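Local structure of VAL-1 (Chlorella virus, 3GNE) at residues G124-I129 and F151-F156; W77-P82 and N158-D163; G95-H100 and G112-I117. The protein is an alginate lyase of polysaccharide lyase family 14, which cleaves the uronic acid chains of alginate, with modes of action that depend on pH. One frame throughout, in Å; residues are numbered along the deposited sequence. Where two conformers were deposited one is given.

Interaction 1 (G124-I129 and F151-F156)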
# COMPACT_ATOMS: atom_id res chain seq x y z
N GLY A 124 -14.26 1.94 3.75
CA GLY A 124 -13.65 3.15 3.16
C GLY A 124 -12.21 2.90 2.78
O GLY A 124 -11.63 1.86 3.11
N VAL A 125 -11.61 3.88 2.09
CA VAL A 125 -10.22 3.82 1.67
C VAL A 125 -9.59 5.15 1.99
O VAL A 125 -10.24 6.19 1.85
CB VAL A 125 -10.10 3.47 0.17
CG1 VAL A 125 -8.65 3.49 -0.33
CG2 VAL A 125 -10.71 2.09 -0.08
N ILE A 126 -8.31 5.10 2.35
CA ILE A 126 -7.49 6.32 2.41
C ILE A 126 -6.13 6.03 1.82
O ILE A 126 -5.65 4.91 1.73
CB ILE A 126 -7.27 6.84 3.86
CG1 ILE A 126 -6.70 5.74 4.76
CG2 ILE A 126 -8.57 7.39 4.44
CD1 ILE A 126 -6.13 6.27 6.08
N ASP A 127 -5.46 7.14 1.40
CA ASP A 127 -4.04 7.20 1.22
C ASP A 127 -3.39 7.34 2.60
O ASP A 127 -3.92 8.07 3.42
CB ASP A 127 -3.71 8.41 0.35
CG ASP A 127 -2.32 8.42 -0.20
OD1 ASP A 127 -1.60 7.38 -0.07
OD2 ASP A 127 -1.89 9.46 -0.71
N TYR A 128 -2.30 6.66 2.86
CA TYR A 128 -1.71 6.65 4.20
C TYR A 128 -0.18 6.83 4.07
O TYR A 128 0.50 5.94 3.55
CB TYR A 128 -2.07 5.33 4.86
CG TYR A 128 -1.68 5.25 6.32
CD1 TYR A 128 -2.26 6.13 7.26
CD2 TYR A 128 -0.76 4.28 6.74
CE1 TYR A 128 -1.91 6.08 8.61
CE2 TYR A 128 -0.45 4.20 8.10
CZ TYR A 128 -1.00 5.08 9.03
OH TYR A 128 -0.72 5.03 10.37
N ILE A 129 0.29 7.96 4.50
CA ILE A 129 1.66 8.40 4.21
C ILE A 129 2.48 8.50 5.48
O ILE A 129 2.06 9.16 6.44
CB ILE A 129 1.63 9.77 3.49
CG1 ILE A 129 0.87 9.62 2.17
CG2 ILE A 129 3.07 10.29 3.28
CD1 ILE A 129 0.78 10.92 1.36
N PHE A 151 -5.21 10.59 3.95
CA PHE A 151 -5.88 11.53 3.04
C PHE A 151 -6.99 10.80 2.31
O PHE A 151 -6.92 9.57 2.12
CB PHE A 151 -4.90 12.06 1.97
CG PHE A 151 -3.77 12.89 2.64
CD1 PHE A 151 -3.94 14.26 2.75
CD2 PHE A 151 -2.64 12.27 3.10
CE1 PHE A 151 -2.96 15.02 3.34
CE2 PHE A 151 -1.65 13.02 3.69
CZ PHE A 151 -1.80 14.41 3.85
N PHE A 152 -8.00 11.59 1.90
CA PHE A 152 -9.09 11.12 1.02
C PHE A 152 -10.19 10.41 1.79
O PHE A 152 -11.06 9.82 1.14
CB PHE A 152 -8.63 10.28 -0.17
CG PHE A 152 -7.47 10.82 -0.96
CD1 PHE A 152 -7.33 12.18 -1.19
CD2 PHE A 152 -6.52 9.93 -1.48
CE1 PHE A 152 -6.26 12.66 -1.93
CE2 PHE A 152 -5.45 10.41 -2.24
CZ PHE A 152 -5.34 11.76 -2.46
N GLN A 153 -10.22 10.51 3.12
CA GLN A 153 -11.28 9.79 3.81
C GLN A 153 -12.70 10.16 3.36
O GLN A 153 -13.58 9.32 3.30
CB GLN A 153 -11.15 10.02 5.31
CG GLN A 153 -11.97 8.95 6.04
CD GLN A 153 -11.87 9.22 7.53
OE1 GLN A 153 -12.34 10.28 8.00
NE2 GLN A 153 -11.29 8.26 8.21
N ASP A 154 -12.93 11.43 2.99
CA ASP A 154 -14.27 11.80 2.56
C ASP A 154 -14.58 11.44 1.12
O ASP A 154 -15.71 11.63 0.68
CB ASP A 154 -14.47 13.31 2.79
CG ASP A 154 -14.73 13.69 4.25
OD1 ASP A 154 -15.02 12.76 5.03
OD2 ASP A 154 -14.62 14.91 4.56
N ASP A 155 -13.61 10.95 0.37
CA ASP A 155 -13.80 10.69 -1.04
C ASP A 155 -14.07 9.22 -1.29
O ASP A 155 -14.57 8.92 -2.38
CB ASP A 155 -12.55 11.13 -1.82
CG ASP A 155 -12.16 12.58 -1.59
OD1 ASP A 155 -13.06 13.42 -1.78
OD2 ASP A 155 -10.99 12.82 -1.24
N PHE A 156 -13.79 8.33 -0.35
CA PHE A 156 -13.90 6.91 -0.63
C PHE A 156 -14.68 6.21 0.46
O PHE A 156 -14.43 5.05 0.77
CB PHE A 156 -12.51 6.25 -0.75
CG PHE A 156 -11.71 6.76 -1.96
CD1 PHE A 156 -10.55 7.48 -1.76
CD2 PHE A 156 -12.13 6.52 -3.25
CE1 PHE A 156 -9.77 7.95 -2.81
CE2 PHE A 156 -11.39 6.96 -4.33
CZ PHE A 156 -10.21 7.68 -4.10
O HOH W 1 -12.77 6.74 3.05

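Interaction 2 (W77-P82 and N158-D163)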
# COMPACT_ATOMS: atom_id res chain seq x y z
N TRP A 77 -4.03 -3.41 -7.75
CA TRP A 77 -4.44 -4.78 -7.40
C TRP A 77 -5.96 -4.77 -7.28
O TRP A 77 -6.57 -3.68 -7.28
CB TRP A 77 -3.82 -5.30 -6.09
CG TRP A 77 -4.04 -4.36 -4.93
CD1 TRP A 77 -5.10 -4.36 -4.05
CD2 TRP A 77 -3.22 -3.26 -4.54
NE1 TRP A 77 -4.97 -3.34 -3.12
CE2 TRP A 77 -3.82 -2.64 -3.41
CE3 TRP A 77 -2.00 -2.73 -5.04
CZ2 TRP A 77 -3.26 -1.53 -2.76
CZ3 TRP A 77 -1.46 -1.62 -4.38
CH2 TRP A 77 -2.07 -1.04 -3.28
N GLU A 78 -6.52 -5.96 -7.21
CA GLU A 78 -7.97 -6.07 -7.00
C GLU A 78 -8.23 -6.86 -5.76
O GLU A 78 -7.47 -7.79 -5.43
CB GLU A 78 -8.64 -6.78 -8.20
CG GLU A 78 -8.36 -5.92 -9.48
CD GLU A 78 -8.88 -6.63 -10.71
OE1 GLU A 78 -9.77 -7.47 -10.59
OE2 GLU A 78 -8.45 -6.33 -11.83
N VAL A 79 -9.30 -6.52 -5.03
CA VAL A 79 -9.63 -7.28 -3.80
C VAL A 79 -11.11 -7.56 -3.70
O VAL A 79 -11.96 -6.75 -4.01
CB VAL A 79 -9.14 -6.46 -2.59
CG1 VAL A 79 -9.85 -5.10 -2.54
CG2 VAL A 79 -9.35 -7.25 -1.30
N PHE A 80 -11.41 -8.79 -3.30
CA PHE A 80 -12.76 -9.30 -3.12
C PHE A 80 -12.99 -9.58 -1.63
O PHE A 80 -12.26 -10.39 -1.04
CB PHE A 80 -12.89 -10.56 -3.94
CG PHE A 80 -14.29 -11.16 -4.06
CD1 PHE A 80 -14.95 -11.07 -5.29
CD2 PHE A 80 -14.94 -11.82 -3.04
CE1 PHE A 80 -16.19 -11.66 -5.45
CE2 PHE A 80 -16.19 -12.41 -3.19
CZ PHE A 80 -16.83 -12.34 -4.40
N TYR A 81 -13.97 -8.89 -1.08
CA TYR A 81 -14.43 -9.05 0.31
C TYR A 81 -15.76 -9.79 0.29
O TYR A 81 -16.76 -9.14 -0.09
CB TYR A 81 -14.61 -7.68 0.95
CG TYR A 81 -13.26 -7.00 1.19
CD1 TYR A 81 -12.46 -7.51 2.24
CD2 TYR A 81 -12.81 -5.91 0.45
CE1 TYR A 81 -11.22 -6.88 2.48
CE2 TYR A 81 -11.57 -5.32 0.70
CZ TYR A 81 -10.80 -5.83 1.73
OH TYR A 81 -9.55 -5.28 2.01
N PRO A 82 -15.80 -11.05 0.67
CA PRO A 82 -17.09 -11.73 0.70
C PRO A 82 -18.05 -11.01 1.63
O PRO A 82 -17.64 -10.47 2.66
CB PRO A 82 -16.75 -13.11 1.26
CG PRO A 82 -15.30 -13.32 0.87
CD PRO A 82 -14.69 -11.92 1.06
N ASN A 158 -17.14 3.89 2.12
CA ASN A 158 -17.76 2.65 1.68
C ASN A 158 -17.41 2.32 0.23
O ASN A 158 -18.20 1.72 -0.51
CB ASN A 158 -19.27 2.80 1.89
CG ASN A 158 -19.98 1.48 1.71
OD1 ASN A 158 -19.58 0.45 2.29
ND2 ASN A 158 -21.03 1.54 0.90
N ALA A 159 -16.20 2.68 -0.19
CA ALA A 159 -15.84 2.44 -1.59
C ALA A 159 -15.64 0.95 -1.87
O ALA A 159 -15.85 0.49 -3.00
CB ALA A 159 -14.57 3.21 -1.95
N LEU A 160 -15.20 0.21 -0.87
CA LEU A 160 -14.96 -1.24 -1.04
C LEU A 160 -16.28 -1.97 -0.84
O LEU A 160 -16.78 -2.10 0.29
CB LEU A 160 -13.90 -1.72 -0.06
CG LEU A 160 -12.55 -1.01 -0.20
CD1 LEU A 160 -11.66 -1.42 0.99
CD2 LEU A 160 -11.88 -1.38 -1.53
N LYS A 161 -16.84 -2.43 -1.95
CA LYS A 161 -18.11 -3.12 -1.89
C LYS A 161 -17.92 -4.59 -1.65
O LYS A 161 -16.85 -5.15 -1.92
CB LYS A 161 -18.84 -2.90 -3.22
CG LYS A 161 -19.03 -1.44 -3.63
CD LYS A 161 -19.64 -0.55 -2.55
CE LYS A 161 -19.81 0.85 -3.17
NZ LYS A 161 -20.33 1.83 -2.17
N TYR A 162 -18.96 -5.26 -1.14
CA TYR A 162 -18.91 -6.72 -0.96
C TYR A 162 -19.15 -7.50 -2.25
O TYR A 162 -19.91 -7.08 -3.14
CB TYR A 162 -19.97 -7.15 0.07
CG TYR A 162 -19.72 -6.74 1.49
CD1 TYR A 162 -18.59 -7.12 2.15
CD2 TYR A 162 -20.64 -5.93 2.20
CE1 TYR A 162 -18.35 -6.73 3.46
CE2 TYR A 162 -20.42 -5.55 3.51
CZ TYR A 162 -19.25 -5.96 4.12
OH TYR A 162 -19.03 -5.59 5.43
N ASP A 163 -18.56 -8.69 -2.33
CA ASP A 163 -18.86 -9.66 -3.38
C ASP A 163 -18.51 -9.13 -4.77
O ASP A 163 -19.20 -9.47 -5.76
CB ASP A 163 -20.36 -10.03 -3.26
CG ASP A 163 -20.65 -10.98 -2.12
OD1 ASP A 163 -19.71 -11.53 -1.50
OD2 ASP A 163 -21.86 -11.24 -1.84
O HOH W 2 -15.66 -7.38 -2.65

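Interaction 3 (G95-H100 and G112-I117)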
# COMPACT_ATOMS: atom_id res chain seq x y z
N GLY A 95 1.82 -0.63 -0.60
CA GLY A 95 2.10 0.62 -1.33
C GLY A 95 3.59 0.68 -1.62
O GLY A 95 4.28 -0.32 -1.74
N THR A 96 4.06 1.89 -1.75
CA THR A 96 5.41 2.15 -2.21
C THR A 96 6.24 2.76 -1.12
O THR A 96 5.75 3.56 -0.34
CB THR A 96 5.27 3.11 -3.42
OG1 THR A 96 6.45 3.18 -4.17
CG2 THR A 96 4.98 4.48 -2.86
N PHE A 97 7.52 2.36 -1.06
CA PHE A 97 8.49 2.97 -0.15
C PHE A 97 9.51 3.76 -0.94
O PHE A 97 9.82 3.38 -2.07
CB PHE A 97 9.19 1.89 0.70
CG PHE A 97 8.32 1.52 1.93
CD1 PHE A 97 7.11 0.87 1.78
CD2 PHE A 97 8.77 1.82 3.22
CE1 PHE A 97 6.35 0.51 2.90
CE2 PHE A 97 8.02 1.50 4.35
CZ PHE A 97 6.81 0.86 4.17
N ILE A 98 9.95 4.86 -0.33
CA ILE A 98 10.87 5.84 -0.89
C ILE A 98 12.20 5.75 -0.15
O ILE A 98 12.15 5.73 1.08
CB ILE A 98 10.37 7.28 -0.67
CG1 ILE A 98 9.06 7.62 -1.36
CG2 ILE A 98 11.43 8.28 -1.14
CD1 ILE A 98 9.00 6.83 -2.66
N GLY A 99 13.33 5.73 -0.85
CA GLY A 99 14.61 5.87 -0.12
C GLY A 99 14.90 4.60 0.68
O GLY A 99 14.62 3.47 0.24
N HIS A 100 15.45 4.80 1.85
CA HIS A 100 15.71 3.69 2.79
C HIS A 100 15.46 4.21 4.20
O HIS A 100 15.37 5.45 4.38
CB HIS A 100 17.15 3.15 2.64
CG HIS A 100 18.20 4.14 3.03
ND1 HIS A 100 18.74 4.20 4.30
CD2 HIS A 100 18.76 5.12 2.28
CE1 HIS A 100 19.64 5.20 4.27
NE2 HIS A 100 19.67 5.76 3.06
N GLY A 112 13.66 8.03 4.52
CA GLY A 112 12.64 7.11 4.07
C GLY A 112 11.26 7.69 4.14
O GLY A 112 10.96 8.50 5.02
N ALA A 113 10.39 7.26 3.25
CA ALA A 113 8.97 7.61 3.30
C ALA A 113 8.17 6.46 2.74
O ALA A 113 8.70 5.55 2.10
CB ALA A 113 8.68 8.85 2.43
N SER A 114 6.85 6.49 2.97
CA SER A 114 6.03 5.43 2.37
C SER A 114 4.63 6.00 2.04
O SER A 114 4.15 6.96 2.67
CB SER A 114 5.88 4.18 3.26
OG SER A 114 5.22 4.59 4.47
N ASN A 115 4.05 5.35 1.02
CA ASN A 115 2.74 5.73 0.46
C ASN A 115 1.91 4.48 0.37
O ASN A 115 2.22 3.65 -0.50
CB ASN A 115 2.96 6.35 -0.93
CG ASN A 115 1.73 7.09 -1.43
OD1 ASN A 115 0.91 7.48 -0.58
ND2 ASN A 115 1.61 7.25 -2.73
N ARG A 116 0.93 4.30 1.26
CA ARG A 116 0.20 3.05 1.30
C ARG A 116 -1.30 3.27 1.19
O ARG A 116 -1.82 4.33 1.52
CB ARG A 116 0.46 2.31 2.61
CG ARG A 116 1.85 1.67 2.64
CD ARG A 116 2.04 0.82 3.93
NE ARG A 116 2.19 1.80 5.06
CZ ARG A 116 2.25 1.46 6.34
NH1 ARG A 116 2.12 0.16 6.69
NH2 ARG A 116 2.42 2.36 7.32
N ILE A 117 -1.98 2.21 0.76
CA ILE A 117 -3.43 2.16 0.86
C ILE A 117 -3.82 1.53 2.19
O ILE A 117 -3.29 0.44 2.56
CB ILE A 117 -3.99 1.25 -0.26
CG1 ILE A 117 -3.81 1.88 -1.64
CG2 ILE A 117 -5.45 0.91 0.04
CD1 ILE A 117 -4.68 3.11 -1.92

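Interaction 1 (G124-I129 and F151-F156)
The carbonyl oxygen of Val125 and that of Gln153 are tied together by water 1, which donates to both: it lies 2.9 Å from Val125 O and 2.7 Å from Gln153 O. The water fills the gap between two direct links of the backbones. On one side of it Val125 N makes a weak, bent bond of 3.3 Å to Phe156 O; on the other, Asp127 and Phe151 form an antiparallel hydrogen-bonded pair. There Phe151 N reaches Asp127 O at 2.9 Å, and Asp127 N returns a bond to Phe151 O.

Strand 125-130 thus meets the short strand 149-151, the outermost on this side of a seven-stranded antiparallel sheet in a fold of the concanavalin clan. Past Phe151 the chain leaves the sheet at Phe152, whose phi is positive (83°), and turns back through Asp155 N, bonded to Phe152 O.

Phe152, Gln153 and Phe156 of this turn touch the strand. Ile126 CB lies 3.3 Å from Phe151 O; with CG1 set between backbone N and carbonyl carbon (chi1 54°), its CG2 falls beside the N and packs on Gln153 CA. Asp127 and Phe152 lie side by side and point the same way, the carboxylate and ring planes 19° apart, with Asp127 CB 3.7 Å from Phe152 CD2. Asp127 OD2 is taken by Ser188 of strand 186-192 in the facing sheet. Further along, Ile129 CD1 meets Phe151 CE2 at 4.0 Å, the two side chains crossing at about a right angle. At the opposite end Val125 CB packs on Phe156 CB at 3.8 Å, while the Phe156 ring leads off to Val192 and Glu197.

Interaction 2 (W77-P82 and N158-D163)
Tyr81 O receives the N-H of Asp163 in a nearly straight bond, 2.9 Å long with 168° at the hydrogen, although the donor stands above the carbonyl plane. Beside it, water 2 accepts from Tyr81 N at 2.8 Å and lies 2.6 Å from Lys161 O, to which it donates, so the two segments are also joined through a water.

The closely packed side is the inner one. Leu160 CD1 touches Tyr81 CE2 at 3.9 Å, an apolar contact between two buried side chains, and Leu160 CD2 lies against Val79 CG1.

The solvent side is more open. With CG anti to the backbone N (chi1 -172°), the ring end of Phe80 comes close to the loop, and Asp163 CA rests over a face of it in a CH-pi contact, 4.0 Å from the centroid of the Phe80 ring. The OD1 end of the Asp163 carboxylate comes back near Pro82, 3.4 Å from Pro82 CA, and takes a hydrogen bond from Lys83 N. Tyr162 is exposed: Tyr81 O lies at its ring edge, in plane, and Tyr162 CD1 is also 3.5 Å from Pro82 O, while its hydroxyl is bonded to Phe85 O. The Lys161 side chain leaves the strand aside, its NZ donating to Asn158 O within the loop, 2.7 Å away.

The contact lies where strand 72-80 runs out, and the loop 158-163 leads into its antiparallel neighbour, strand 166-173. Strand 231-241 flanks the other edge of 72-80, while Tyr81 and Leu160 reach inward to Trp119 of strand 112-119 in the facing sheet.

Interaction 3 (G95-H100 and G112-I117)
Gly95-Gly99 and Gly112-Ile117 are adjacent antiparallel strands in the middle of the seven-stranded sheet, in a fold of the concanavalin clan; their axes come within 4.5 Å and run 166° apart.

Backbone hydrogen bonds come first. Thr96 and Asn115 form one hydrogen-bonded pair, with Thr96 N to Asn115 O and Asn115 N to Thr96 O both 2.8 Å. Ile98 and Ala113 form the next: Ile98 N to Ala113 O is again short, whereas Ala113 N to Ile98 O stretches to 3.2 Å as the strands reach their end. Between and beyond these pairs CA-H groups approach carbonyl oxygens, the closest being Gly95 CA at 3.1 Å from Asn115 O. Gly95 and Arg116 are a non-hydrogen-bonded pair, with Gly95 CA and Arg116 CA 4.1 Å apart.

Apolar contact lies on the face of Thr96, Ile98, Ala113 and Asn115, where Ile98 CB meets Ala113 CB at 3.9 Å. The amide nitrogen of Asn115 looks beyond the pair and bonds to Thr172 and Ser188 of the facing sheet.

The other face carries Phe97, Ser114 and Arg116. In its surroundings Arg214 makes a cation-pi contact with Phe97, and Arg116 NH2 is hydrogen-bonded to a citrate, probably from the crystallisation liquor, with a glycerol also nearby. Such an anion beside an arginine is consistent with a pocket for the acidic polysaccharide. Between the strands themselves the contact on this face is CH-pi. Phe97 CG, anti to the carbonyl carbon (chi1 -84°), lays the ring beside Ser114. Ser114 OG turns to Ala103 O, and Ser114 CB stands over the centre of the Phe97 ring, 3.5 Å from its centroid and 7° off the normal.

In the fold
Interactions 1 and 3 belong to one sheet and are neighbours: strand 112-119 of interaction 3 lies beside strand 125-130 of interaction 1, where Tyr128 N probably bonds to Arg116 O. Interaction 3 is the most central, its centre about 8 Å from the centre of the chain against 12 Å and 15 Å for the centres of interactions 1 and 2, and is a regular strand pairing. Interaction 1, at the sheet's edge, keeps one such pair before water and aromatic rings take over. Interaction 2, partly exposed, joins a strand end of the other sheet to a loop by a single direct hydrogen bond. Leu160 of that loop packs on Val125, and Trp77 on Ile117, the latter contact linking the two sheets.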